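Local coordinates for PA14 domain-containing protein (PDB 6QDI) that probably senses extracellular plant polysaccharides through calcium-binding tandem PA14 domains, as the sugar-binding part of a membrane-anchored, RsgI-type anti-sigma factor, at residues L19-K24 / S34-I39; V71-D76 / I106-F111; Y146-P151 / V286-C291. One frame throughout, in Å; residues are numbered along the deposited sequence.

Contact 1. Residues L19-K24 / S34-I39; sequences LTRVDK and SPAKEI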
loop_
_atom_site.group_PDB
_atom_site.type_symbol
_atom_site.label_atom_id
_atom_site.label_comp_id
_atom_site.label_asym_id
_atom_site.label_seq_id
_atom_site.Cartn_x
_atom_site.Cartn_y
_atom_site.Cartn_z
ATOM N N LEU A 19 3.287 -0.407 -9.134
ATOM C CA LEU A 19 3.197 -0.994 -10.485
ATOM C C LEU A 19 1.791 -0.943 -10.971
ATOM O O LEU A 19 0.835 -1.235 -10.208
ATOM C CB LEU A 19 3.627 -2.449 -10.462
ATOM C CG LEU A 19 3.525 -3.242 -11.754
ATOM C CD1 LEU A 19 4.575 -2.786 -12.749
ATOM C CD2 LEU A 19 3.664 -4.721 -11.442
ATOM N N THR A 20 1.631 -0.556 -12.238
ATOM C CA THR A 20 0.370 -0.788 -12.917
ATOM C C THR A 20 0.596 -1.758 -14.096
ATOM O O THR A 20 1.648 -1.753 -14.720
ATOM C CB THR A 20 -0.256 0.542 -13.428
ATOM O OG1 THR A 20 -1.598 0.299 -13.851
ATOM C CG2 THR A 20 0.543 1.188 -14.565
ATOM N N ARG A 21 -0.423 -2.561 -14.359
ATOM C CA ARG A 21 -0.387 -3.462 -15.520
ATOM C C ARG A 21 -1.799 -3.855 -15.845
ATOM O O ARG A 21 -2.705 -3.704 -15.029
ATOM C CB ARG A 21 0.466 -4.692 -15.227
ATOM C CG ARG A 21 -0.142 -5.674 -14.238
ATOM C CD ARG A 21 0.822 -6.750 -13.802
ATOM N NE ARG A 21 0.150 -7.784 -13.019
ATOM C CZ ARG A 21 0.755 -8.691 -12.239
ATOM N NH1 ARG A 21 2.088 -8.731 -12.112
ATOM N NH2 ARG A 21 0.002 -9.559 -11.560
ATOM N N VAL A 22 -2.009 -4.389 -17.046
ATOM C CA VAL A 22 -3.299 -4.921 -17.403
ATOM C C VAL A 22 -3.297 -6.437 -17.195
ATOM O O VAL A 22 -2.434 -7.164 -17.733
ATOM C CB VAL A 22 -3.677 -4.525 -18.838
ATOM C CG1 VAL A 22 -4.947 -5.241 -19.263
ATOM C CG2 VAL A 22 -3.879 -3.029 -18.939
ATOM N N ASP A 23 -4.245 -6.888 -16.384
ATOM C CA ASP A 23 -4.427 -8.296 -16.096
ATOM C C ASP A 23 -5.609 -8.824 -16.921
ATOM O O ASP A 23 -6.687 -8.244 -16.931
ATOM C CB ASP A 23 -4.671 -8.475 -14.601
ATOM C CG ASP A 23 -3.460 -8.085 -13.774
ATOM O OD1 ASP A 23 -2.336 -8.500 -14.113
ATOM O OD2 ASP A 23 -3.688 -7.332 -12.777
ATOM N N LYS A 24 -5.416 -9.934 -17.613
ATOM C CA LYS A 24 -6.435 -10.397 -18.543
ATOM C C LYS A 24 -7.729 -10.802 -17.880
ATOM O O LYS A 24 -8.792 -10.522 -18.410
ATOM C CB LYS A 24 -5.915 -11.533 -19.416
ATOM C CG LYS A 24 -4.849 -11.074 -20.402
ATOM C CD LYS A 24 -4.470 -12.195 -21.346
ATOM C CE LYS A 24 -3.316 -11.788 -22.271
ATOM N NZ LYS A 24 -3.713 -10.733 -23.249
ATOM N N SER A 34 5.262 -12.529 -3.751
ATOM C CA SER A 34 4.755 -11.321 -4.236
ATOM C C SER A 34 4.003 -11.447 -5.575
ATOM O O SER A 34 4.349 -12.330 -6.380
ATOM C CB SER A 34 6.036 -10.470 -4.435
ATOM O OG SER A 34 5.722 -9.258 -4.938
ATOM N N PRO A 35 3.094 -10.508 -5.901
ATOM C CA PRO A 35 2.564 -10.523 -7.273
ATOM C C PRO A 35 3.511 -10.082 -8.347
ATOM O O PRO A 35 3.210 -10.311 -9.522
ATOM C CB PRO A 35 1.388 -9.527 -7.257
ATOM C CG PRO A 35 1.114 -9.266 -5.867
ATOM C CD PRO A 35 2.351 -9.550 -5.060
ATOM N N ALA A 36 4.576 -9.390 -8.002
ATOM C CA ALA A 36 5.436 -8.801 -9.032
ATOM C C ALA A 36 6.738 -8.393 -8.395
ATOM O O ALA A 36 6.767 -8.069 -7.201
ATOM C CB ALA A 36 4.744 -7.594 -9.653
ATOM N N LYS A 37 7.803 -8.297 -9.214
ATOM C CA LYS A 37 9.109 -7.950 -8.656
ATOM C C LYS A 37 9.124 -6.566 -7.995
ATOM O O LYS A 37 9.904 -6.321 -7.084
ATOM C CB LYS A 37 10.186 -8.082 -9.721
ATOM C CG LYS A 37 10.132 -7.074 -10.839
ATOM C CD LYS A 37 11.219 -7.346 -11.860
ATOM C CE LYS A 37 11.328 -6.258 -12.913
ATOM N NZ LYS A 37 10.079 -6.097 -13.704
ATOM N N GLU A 38 8.226 -5.679 -8.439
ATOM C CA GLU A 38 8.145 -4.331 -7.922
ATOM C C GLU A 38 7.526 -4.254 -6.532
ATOM O O GLU A 38 7.622 -3.212 -5.884
ATOM C CB GLU A 38 7.333 -3.428 -8.865
ATOM C CG GLU A 38 8.014 -3.119 -10.186
ATOM C CD GLU A 38 7.858 -4.206 -11.235
ATOM O OE1 GLU A 38 7.148 -5.223 -11.011
ATOM O OE2 GLU A 38 8.455 -4.048 -12.333
ATOM N N ILE A 39 6.851 -5.314 -6.102
ATOM C CA ILE A 39 6.183 -5.365 -4.809
ATOM C C ILE A 39 7.081 -6.150 -3.877
ATOM O O ILE A 39 7.409 -7.324 -4.167
ATOM C CB ILE A 39 4.797 -6.038 -4.965
ATOM C CG1 ILE A 39 3.864 -5.163 -5.811
ATOM C CG2 ILE A 39 4.134 -6.321 -3.620
ATOM C CD1 ILE A 39 3.401 -3.890 -5.116
HETATM O O HOH W 1 1.086 -11.943 -10.532
#

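Contact 2. Residues V71-D76 / I106-F111; sequences VRLWID and IKLEYF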
loop_
_atom_site.group_PDB
_atom_site.type_symbol
_atom_site.label_atom_id
_atom_site.label_comp_id
_atom_site.label_asym_id
_atom_site.label_seq_id
_atom_site.Cartn_x
_atom_site.Cartn_y
_atom_site.Cartn_z
ATOM N N VAL A 71 -11.645 -8.305 0.193
ATOM C CA VAL A 71 -12.114 -7.823 -1.103
ATOM C C VAL A 71 -13.282 -6.880 -0.941
ATOM O O VAL A 71 -14.156 -7.095 -0.072
ATOM C CB VAL A 71 -12.513 -8.992 -2.036
ATOM C CG1 VAL A 71 -13.414 -8.572 -3.210
ATOM C CG2 VAL A 71 -11.286 -9.757 -2.491
ATOM N N ARG A 72 -13.339 -5.877 -1.816
ATOM C CA ARG A 72 -14.548 -5.107 -2.091
ATOM C C ARG A 72 -14.749 -5.127 -3.594
ATOM O O ARG A 72 -13.831 -4.867 -4.348
ATOM C CB ARG A 72 -14.451 -3.655 -1.587
ATOM C CG ARG A 72 -14.504 -3.542 -0.061
ATOM C CD ARG A 72 -14.817 -2.172 0.453
ATOM N NE ARG A 72 -14.978 -2.121 1.924
ATOM C CZ ARG A 72 -14.109 -1.576 2.784
ATOM N NH1 ARG A 72 -12.916 -1.078 2.343
ATOM N NH2 ARG A 72 -14.408 -1.563 4.097
ATOM N N LEU A 73 -16.002 -5.381 -4.023
ATOM C CA LEU A 73 -16.371 -5.400 -5.443
ATOM C C LEU A 73 -17.522 -4.463 -5.716
ATOM O O LEU A 73 -18.571 -4.631 -5.109
ATOM C CB LEU A 73 -16.757 -6.782 -5.907
ATOM C CG LEU A 73 -17.248 -6.905 -7.374
ATOM C CD1 LEU A 73 -16.143 -6.637 -8.360
ATOM C CD2 LEU A 73 -17.841 -8.278 -7.616
ATOM N N TRP A 74 -17.295 -3.520 -6.621
ATOM C CA TRP A 74 -18.335 -2.627 -7.117
ATOM C C TRP A 74 -18.598 -2.973 -8.576
ATOM O O TRP A 74 -17.671 -3.035 -9.392
ATOM C CB TRP A 74 -17.928 -1.138 -7.056
ATOM C CG TRP A 74 -17.693 -0.474 -5.750
ATOM C CD1 TRP A 74 -18.528 0.412 -5.134
ATOM C CD2 TRP A 74 -16.531 -0.538 -4.918
ATOM N NE1 TRP A 74 -17.972 0.892 -3.999
ATOM C CE2 TRP A 74 -16.763 0.307 -3.811
ATOM C CE3 TRP A 74 -15.329 -1.253 -4.978
ATOM C CZ2 TRP A 74 -15.811 0.510 -2.819
ATOM C CZ3 TRP A 74 -14.380 -1.062 -3.969
ATOM C CH2 TRP A 74 -14.626 -0.177 -2.920
ATOM N N ILE A 75 -19.882 -3.139 -8.920
ATOM C CA ILE A 75 -20.317 -3.298 -10.308
ATOM C C ILE A 75 -21.339 -2.191 -10.536
ATOM O O ILE A 75 -22.229 -2.022 -9.725
ATOM C CB ILE A 75 -20.974 -4.677 -10.576
ATOM C CG1 ILE A 75 -20.018 -5.848 -10.288
ATOM C CG2 ILE A 75 -21.515 -4.719 -12.004
ATOM C CD1 ILE A 75 -18.869 -5.958 -11.253
ATOM N N ASP A 76 -21.195 -1.436 -11.613
ATOM C CA ASP A 76 -22.092 -0.322 -11.904
ATOM C C ASP A 76 -22.146 0.661 -10.741
ATOM O O ASP A 76 -23.199 1.230 -10.410
ATOM C CB ASP A 76 -23.504 -0.821 -12.235
ATOM C CG ASP A 76 -24.408 0.276 -12.805
ATOM O OD1 ASP A 76 -23.894 1.154 -13.525
ATOM O OD2 ASP A 76 -25.605 0.235 -12.535
ATOM N N ILE A 106 -16.482 -1.346 -13.250
ATOM C CA ILE A 106 -16.107 -2.399 -12.326
ATOM C C ILE A 106 -14.891 -1.866 -11.562
ATOM O O ILE A 106 -13.950 -1.330 -12.149
ATOM C CB ILE A 106 -15.833 -3.775 -13.004
ATOM C CG1 ILE A 106 -15.356 -4.797 -11.976
ATOM C CG2 ILE A 106 -14.870 -3.648 -14.167
ATOM C CD1 ILE A 106 -15.413 -6.215 -12.506
ATOM N N LYS A 107 -14.911 -2.080 -10.242
ATOM C CA LYS A 107 -13.771 -1.803 -9.363
ATOM C C LYS A 107 -13.669 -2.929 -8.373
ATOM O O LYS A 107 -14.688 -3.285 -7.739
ATOM C CB LYS A 107 -13.958 -0.456 -8.652
ATOM C CG LYS A 107 -12.834 -0.153 -7.672
ATOM C CD LYS A 107 -12.880 1.262 -7.103
ATOM C CE LYS A 107 -14.160 1.632 -6.420
ATOM N NZ LYS A 107 -14.092 3.006 -5.851
ATOM N N LEU A 108 -12.496 -3.516 -8.221
ATOM C CA LEU A 108 -12.290 -4.590 -7.271
ATOM C C LEU A 108 -11.030 -4.224 -6.492
ATOM O O LEU A 108 -9.964 -4.077 -7.081
ATOM C CB LEU A 108 -12.140 -5.931 -7.973
ATOM C CG LEU A 108 -12.236 -7.199 -7.079
ATOM C CD1 LEU A 108 -12.501 -8.428 -7.928
ATOM C CD2 LEU A 108 -11.031 -7.489 -6.229
ATOM N N GLU A 109 -11.179 -4.099 -5.171
ATOM C CA GLU A 109 -10.064 -3.850 -4.277
ATOM C C GLU A 109 -9.779 -5.116 -3.460
ATOM O O GLU A 109 -10.707 -5.831 -3.080
ATOM C CB GLU A 109 -10.381 -2.665 -3.373
ATOM C CG GLU A 109 -10.385 -1.360 -4.132
ATOM C CD GLU A 109 -10.860 -0.140 -3.379
ATOM O OE1 GLU A 109 -11.268 -0.253 -2.209
ATOM O OE2 GLU A 109 -10.740 0.959 -3.961
ATOM N N TYR A 110 -8.500 -5.360 -3.203
ATOM C CA TYR A 110 -8.056 -6.617 -2.611
ATOM C C TYR A 110 -6.853 -6.355 -1.703
ATOM O O TYR A 110 -6.010 -5.504 -2.035
ATOM C CB TYR A 110 -7.633 -7.562 -3.777
ATOM C CG TYR A 110 -6.757 -8.694 -3.302
ATOM C CD1 TYR A 110 -7.286 -9.827 -2.710
ATOM C CD2 TYR A 110 -5.373 -8.570 -3.332
ATOM C CE1 TYR A 110 -6.464 -10.806 -2.179
ATOM C CE2 TYR A 110 -4.537 -9.512 -2.759
ATOM C CZ TYR A 110 -5.092 -10.631 -2.168
ATOM O OH TYR A 110 -4.255 -11.563 -1.617
ATOM N N PHE A 111 -6.714 -7.137 -0.628
ATOM C CA PHE A 111 -5.470 -7.139 0.124
ATOM C C PHE A 111 -5.056 -8.492 0.605
ATOM O O PHE A 111 -5.903 -9.345 0.910
ATOM C CB PHE A 111 -5.473 -6.114 1.295
ATOM C CG PHE A 111 -6.300 -6.496 2.510
ATOM C CD1 PHE A 111 -5.746 -7.237 3.551
ATOM C CD2 PHE A 111 -7.612 -6.085 2.640
ATOM C CE1 PHE A 111 -6.474 -7.551 4.676
ATOM C CE2 PHE A 111 -8.338 -6.385 3.784
ATOM C CZ PHE A 111 -7.795 -7.120 4.802
HETATM O O HOH W 2 -11.363 -1.453 0.115
#

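Contact 3. Residues Y146-P151 / V286-C291; sequences YGSSIP and VVPQSC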
loop_
_atom_site.group_PDB
_atom_site.type_symbol
_atom_site.label_atom_id
_atom_site.label_comp_id
_atom_site.label_asym_id
_atom_site.label_seq_id
_atom_site.Cartn_x
_atom_site.Cartn_y
_atom_site.Cartn_z
ATOM N N TYR A 146 0.408 8.250 -10.112
ATOM C CA TYR A 146 0.867 8.245 -8.754
ATOM C C TYR A 146 2.262 8.842 -8.808
ATOM O O TYR A 146 2.997 8.714 -9.797
ATOM C CB TYR A 146 0.900 6.827 -8.144
ATOM C CG TYR A 146 -0.486 6.235 -7.923
ATOM C CD1 TYR A 146 -1.142 5.485 -8.918
ATOM C CD2 TYR A 146 -1.171 6.457 -6.751
ATOM C CE1 TYR A 146 -2.444 4.974 -8.684
ATOM C CE2 TYR A 146 -2.438 5.982 -6.546
ATOM C CZ TYR A 146 -3.082 5.244 -7.485
ATOM O OH TYR A 146 -4.367 4.778 -7.227
ATOM N N GLY A 147 2.607 9.505 -7.741
ATOM C CA GLY A 147 3.967 9.972 -7.569
ATOM C C GLY A 147 4.042 11.458 -7.409
ATOM O O GLY A 147 3.270 12.228 -7.955
ATOM N N SER A 148 5.028 11.855 -6.656
ATOM C CA SER A 148 5.253 13.234 -6.340
ATOM C C SER A 148 5.815 14.039 -7.512
ATOM O O SER A 148 6.639 13.560 -8.282
ATOM C CB SER A 148 6.268 13.323 -5.215
ATOM O OG SER A 148 6.628 14.642 -4.894
ATOM N N SER A 149 5.383 15.292 -7.582
ATOM C CA SER A 149 5.897 16.268 -8.530
ATOM C C SER A 149 7.177 16.939 -8.072
ATOM O O SER A 149 7.747 17.741 -8.809
ATOM C CB SER A 149 4.851 17.367 -8.826
ATOM O OG SER A 149 4.654 18.171 -7.681
ATOM N N ILE A 150 7.625 16.680 -6.848
ATOM C CA ILE A 150 8.768 17.408 -6.307
ATOM C C ILE A 150 10.031 16.797 -6.933
ATOM O O ILE A 150 10.290 15.596 -6.780
ATOM C CB ILE A 150 8.836 17.332 -4.786
ATOM C CG1 ILE A 150 7.563 17.891 -4.131
ATOM C CG2 ILE A 150 10.096 18.000 -4.274
ATOM C CD1 ILE A 150 7.494 17.652 -2.644
ATOM N N PRO A 151 10.838 17.608 -7.647
ATOM C CA PRO A 151 12.047 17.055 -8.294
ATOM C C PRO A 151 13.148 16.846 -7.259
ATOM O O PRO A 151 13.059 17.271 -6.100
ATOM C CB PRO A 151 12.395 18.123 -9.333
ATOM C CG PRO A 151 11.946 19.376 -8.633
ATOM C CD PRO A 151 10.699 19.048 -7.887
ATOM N N VAL A 286 3.591 12.293 1.831
ATOM C CA VAL A 286 4.769 11.476 2.114
ATOM C C VAL A 286 5.985 12.200 1.584
ATOM O O VAL A 286 6.005 12.683 0.430
ATOM C CB VAL A 286 4.556 10.105 1.427
ATOM C CG1 VAL A 286 5.823 9.288 1.376
ATOM C CG2 VAL A 286 3.425 9.333 2.100
ATOM N N VAL A 287 7.026 12.257 2.408
ATOM C CA VAL A 287 8.273 12.856 1.940
ATOM C C VAL A 287 8.804 12.005 0.786
ATOM O O VAL A 287 8.959 10.798 0.938
ATOM C CB VAL A 287 9.315 12.950 3.074
ATOM C CG1 VAL A 287 10.594 13.614 2.559
ATOM C CG2 VAL A 287 8.775 13.743 4.239
ATOM N N PRO A 288 9.063 12.583 -0.386
ATOM C CA PRO A 288 9.289 11.755 -1.557
ATOM C C PRO A 288 10.733 11.277 -1.694
ATOM O O PRO A 288 11.667 11.911 -1.182
ATOM C CB PRO A 288 8.945 12.703 -2.717
ATOM C CG PRO A 288 9.399 14.048 -2.175
ATOM C CD PRO A 288 9.006 14.023 -0.711
ATOM N N GLN A 289 10.886 10.204 -2.445
ATOM C CA GLN A 289 12.189 9.645 -2.744
ATOM C C GLN A 289 13.154 10.706 -3.272
ATOM O O GLN A 289 14.336 10.686 -2.945
ATOM C CB GLN A 289 12.011 8.514 -3.751
ATOM C CG GLN A 289 13.302 7.803 -4.133
ATOM C CD GLN A 289 13.043 6.670 -5.081
ATOM O OE1 GLN A 289 12.192 6.792 -5.954
ATOM N NE2 GLN A 289 13.776 5.584 -4.953
ATOM N N SER A 290 12.645 11.610 -4.110
ATOM C CA SER A 290 13.486 12.609 -4.720
ATOM C C SER A 290 14.218 13.488 -3.731
ATOM O O SER A 290 15.216 14.107 -4.108
ATOM C CB SER A 290 12.616 13.490 -5.631
ATOM O OG SER A 290 11.643 14.145 -4.850
ATOM N N CYS A 291 13.720 13.581 -2.494
ATOM C CA CYS A 291 14.354 14.380 -1.459
ATOM C C CYS A 291 15.036 13.589 -0.355
ATOM O O CYS A 291 15.522 14.190 0.606
ATOM C CB CYS A 291 13.323 15.331 -0.871
ATOM S SG CYS A 291 12.728 16.576 -2.050
#

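Contact 1. Residues L19-K24 / S34-I39
Leu19 lays its CD2 methyl against the CB of Ala36, 3.6 Å away, while the other methyl, CD1, rests on the carboxylate carbon of Glu38. With CG anti to the backbone N (chi1 177°), the leucine points from strand 17-23 toward the loop. Its branched tip suits this place because it meets two neighbours at once, a small methyl and the flank of a bent acid. The Glu38 chain folds at chi2 (82°), which brings OE1 to 3.5 Å from Leu19 CD2; on its other oxygen the same carboxylate forms a salt bridge with Lys37, NZ to OE2 3.0 Å, the ammonium lying above the carboxylate plane. The side chain of Glu38 is also about 7 Å from that of the calcium ligand Asp10.

Two residues further along the strand, Arg21 supplies the polar half of the contact. Its chain is extended from CG to NE, and NH1 donates to the carbonyl O of Pro35 at 3.2 Å, from above the carbonyl plane. A water bridges the neighbouring NH2 to the same oxygen, so Pro35 O receives two donors. The third nitrogen, NE, forms a salt bridge with Asp23 OD1 (2.8 Å), using the syn lone pair of that oxygen. Asp23 is itself positioned through OD2 by Tyr8 and Trp49, so it forms a second shell that helps fix the rotation of the arginine. A long, multiply donating side chain fits here, since it spans strand and loop and answers both an acid and a backbone carbonyl.

The loop is shaped by a type I beta turn from Ala36 to Ile39, closed by Ile39 N to Ala36 O. Together these make a strand-to-loop contact at the surface of the PA14 beta-sandwich.

Contact 2. Residues V71-D76 / I106-F111
Segments 71-75 and 106-111 run antiparallel, their local axes 4.7 Å apart, with Arg72-Glu109 and Trp74-Lys107 as the hydrogen-bonded pairs; Trp74 N to Lys107 O, at 2.8 Å and 176°, is nearly straight. On the face bearing Trp74, Lys107 folds over the indole: a bend at chi3 (56°) sets CE 3.5 Å from the centroid of the six-membered ring, a CH-pi contact, and NZ 4.2 Å from the same centroid, a cation-pi pair. A broad aromatic suits this place because it accepts both the lysine methylenes and its charge. Glu109 OE1 comes to the ring's edge, 3.4 Å from Trp74 CH2, with carboxylate and ring planes 74° apart. A water joins OE1 to Arg72 NH1, while Arg48 binds OE2 and Asp82 pairs with Arg72 NE, so these buried or half-buried charges are matched. The reverse face is mostly apolar, as suits a sandwich core: Ile75 CD1 meets Ile106 CD1 at 3.7 Å, and Leu73 lies against Leu108. Leu73 packs further on Phe63 and Ile65 of strand 59-68 and on Leu121 of strand 117-125, in the facing sheet, while strand 78-83 continues the sheet beyond strand 71-75.

Contact 3. Residues Y146-P151 / V286-C291
Pro288 is the first residue of segment 286-291 to meet the linker between the two PA14 domains, at the point where the chain of the second domain turns into a 3-10 segment, residues 289-291. Its CB lies 3.7 Å from Ser148 CB, and its CG lies 4.1 Å from the CD1 methyl of Ile150, whose side chain crosses the proline at about a right angle. A proline is well placed here: its ring offers a compact, rigid apolar surface to the linker and backs onto Trp277 of its own domain. The serine it touches is held in an ST turn, Ile150 N donating to Ser148 OG at 3.0 Å, which gives the linker a defined bend just before the isoleucine. Separately, the backbone O of Pro288 accepts from Cys291 N (3.0 Å) and closes the 3-10 turn.

Ser290 comes next and makes the single hydrogen bond between the two segments. Its hydroxyl sits between the backbone N and the carbonyl carbon (chi1 62°), and from there OG donates to Ile150 O at 2.8 Å, lifted 46° out of the carbonyl plane. A short side chain suits a place where Ser290 CB is already 3.3 Å from Ile150 O. The backbone of Ser290 also bonds to Gly154, further along the linker.

Cys291 completes the segment. Buried against Trp277, it is a soft, weakly polar neighbour for a hydrocarbon branch: its SG lies 3.7 Å from the CG2 methyl of Ile150.

In the fold
Contacts 1 and 2 belong to the first PA14 domain and reach the same antiparallel sheet, about 17 Å apart between centres, with nearest atoms about 6 Å apart. Contact 1 joins strand 17-23 of that sheet to a loop, and contact 2 pairs two of its strands. Both approach bound calcium: the side chain of Tyr110 is about 6 Å from a calcium ion, and that of Pro35 is about 9 Å from a calcium ion and about 7 Å from the side chain of the calcium ligand Asn112. Contact 3 stands apart, about 21 Å from contact 1 and about 28 Å from contact 2 between centres and away from the calcium sites; it fastens the interdomain linker to the second PA14 domain.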